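Local coordinates for titin (Homo sapiens, PDB 2J8H), which is a giant elastic muscle protein whose tandem immunoglobulin domains, here two from the A-band, form a rigid pair, and which also carries a serine/threonine-protein kinase, at residues K43-I46 against K51-I54. Numbering follows the deposited sequence.
Sequences KEII and KYRI
Ile45 and Tyr52 meet at the edge of the two-sheet sandwich of an immunoglobulin I-set domain, and they illustrate how a beta-sandwich is held by apolar side chains where no hydrogen bond crosses. Residues 43-46 begin on the short strand that pairs with 35-40 in one sheet, and 51-54 run into strand 52-57, the outermost strand of the other sheet within the chain. The tight part of the contact lies between the methyl CG2 of Ile45 and the aromatic ring. Anti to the backbone N of its own residue, CG2 sits over one face of Tyr52 as a CH-pi contact, 23° off the ring normal. It is displaced toward the rim, within 3.5 Å of Tyr52 CG, and the two side chains cross at about a right angle. The ethyl branch follows, with Ile45 CD1 4.0 Å from Tyr52 CE2. Across the opposite face lies Lys51 CG, so the ring is sandwiched between two aliphatic groups, while Lys51 NZ is held by a salt bridge to Asp73 and a hydrogen bond to Ala67 O. Cutting Tyr52 back to an alanine is likely to open a gap beside Ile45 CG2 and CD1 and to leave Lys51 CG without the ring it lies over. Leu64 of strand 61-66 touches both Ile45 and Ile54, joining the contact to the next strand of that sheet. The loose side is different in kind: Lys43 and Ile46 are exposed. The side chain of Arg53 starts out away from 43-46 and packs on Ile65 and on Leu104 of the second subunit, whose strand extends the sheet in a parallel ladder at Ile54. Even Ile54 touches its partner lightly: chi2 of 170° stretches its side chain, and CD1 ends 4.0 Å from the backbone O of Ile45.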
loop_
_atom_site.group_PDB
_atom_site.type_symbol
_atom_site.label_atom_id
_atom_site.label_comp_id
_atom_site.label_asym_id
_atom_site.label_seq_id
_atom_site.Cartn_x
_atom_site.Cartn_y
_atom_site.Cartn_z
ATOM N N LYS A 43 -4.125 -20.670 -20.680
ATOM C CA LYS A 43 -5.446 -20.113 -20.949
ATOM C C LYS A 43 -5.261 -18.641 -21.219
ATOM O O LYS A 43 -4.632 -17.934 -20.425
ATOM C CB LYS A 43 -6.391 -20.332 -19.773
ATOM C CG LYS A 43 -6.788 -21.817 -19.590
ATOM C CD LYS A 43 -7.923 -21.994 -18.571
ATOM C CE LYS A 43 -8.426 -23.446 -18.456
ATOM N NZ LYS A 43 -9.418 -23.573 -17.308
ATOM N N GLU A 44 -5.801 -18.154 -22.327
ATOM C CA GLU A 44 -5.513 -16.778 -22.721
ATOM C C GLU A 44 -5.980 -15.783 -21.659
ATOM O O GLU A 44 -7.054 -15.937 -21.096
ATOM C CB GLU A 44 -6.162 -16.423 -24.052
ATOM C CG GLU A 44 -5.572 -15.151 -24.617
ATOM C CD GLU A 44 -6.164 -14.721 -25.946
ATOM O OE1 GLU A 44 -6.993 -15.459 -26.534
ATOM O OE2 GLU A 44 -5.770 -13.622 -26.383
ATOM N N ILE A 45 -5.150 -14.790 -21.378
ATOM C CA ILE A 45 -5.562 -13.664 -20.549
ATOM C C ILE A 45 -6.214 -12.603 -21.423
ATOM O O ILE A 45 -5.592 -12.081 -22.347
ATOM C CB ILE A 45 -4.373 -13.015 -19.820
ATOM C CG1 ILE A 45 -3.790 -13.959 -18.760
ATOM C CG2 ILE A 45 -4.841 -11.750 -19.093
ATOM C CD1 ILE A 45 -2.423 -13.491 -18.257
ATOM N N ILE A 46 -7.457 -12.291 -21.124
ATOM C CA ILE A 46 -8.152 -11.162 -21.728
ATOM C C ILE A 46 -8.093 -10.010 -20.717
ATOM O O ILE A 46 -8.601 -10.097 -19.628
ATOM C CB ILE A 46 -9.591 -11.545 -22.082
ATOM C CG1 ILE A 46 -9.589 -12.734 -23.082
ATOM C CG2 ILE A 46 -10.389 -10.367 -22.672
ATOM C CD1 ILE A 46 -8.783 -12.505 -24.350
ATOM N N LYS A 51 -7.427 -6.362 -12.839
ATOM C CA LYS A 51 -6.471 -7.416 -12.500
ATOM C C LYS A 51 -5.383 -7.507 -13.541
ATOM O O LYS A 51 -4.227 -7.710 -13.196
ATOM C CB LYS A 51 -7.158 -8.778 -12.409
ATOM C CG LYS A 51 -6.245 -9.923 -11.939
ATOM C CD LYS A 51 -5.679 -9.650 -10.535
ATOM C CE LYS A 51 -4.758 -10.782 -10.020
ATOM N NZ LYS A 51 -4.216 -10.396 -8.697
ATOM N N TYR A 52 -5.764 -7.379 -14.821
ATOM C CA TYR A 52 -4.834 -7.563 -15.937
ATOM C C TYR A 52 -4.876 -6.391 -16.886
ATOM O O TYR A 52 -5.947 -6.022 -17.360
ATOM C CB TYR A 52 -5.196 -8.804 -16.743
ATOM C CG TYR A 52 -5.138 -10.093 -15.987
ATOM C CD1 TYR A 52 -6.296 -10.813 -15.726
ATOM C CD2 TYR A 52 -3.923 -10.620 -15.550
ATOM C CE1 TYR A 52 -6.258 -12.019 -15.051
ATOM C CE2 TYR A 52 -3.873 -11.839 -14.856
ATOM C CZ TYR A 52 -5.042 -12.532 -14.618
ATOM O OH TYR A 52 -5.039 -13.724 -13.919
ATOM N N ARG A 53 -3.706 -5.827 -17.169
ATOM C CA ARG A 53 -3.556 -4.773 -18.161
ATOM C C ARG A 53 -2.477 -5.200 -19.122
ATOM O O ARG A 53 -1.419 -5.654 -18.702
ATOM C CB ARG A 53 -3.122 -3.466 -17.501
ATOM C CG ARG A 53 -4.195 -2.724 -16.807
ATOM C CD ARG A 53 -3.624 -1.517 -16.087
ATOM N NE ARG A 53 -3.081 -1.928 -14.809
ATOM C CZ ARG A 53 -2.165 -1.248 -14.108
ATOM N NH1 ARG A 53 -1.660 -0.101 -14.573
ATOM N NH2 ARG A 53 -1.757 -1.724 -12.917
ATOM N N ILE A 54 -2.737 -5.059 -20.406
ATOM C CA ILE A 54 -1.796 -5.457 -21.435
ATOM C C ILE A 54 -1.400 -4.194 -22.137
ATOM O O ILE A 54 -2.240 -3.350 -22.440
ATOM C CB ILE A 54 -2.425 -6.431 -22.415
ATOM C CG1 ILE A 54 -2.616 -7.769 -21.723
ATOM C CG2 ILE A 54 -1.537 -6.569 -23.699
ATOM C CD1 ILE A 54 -3.448 -8.756 -22.483
#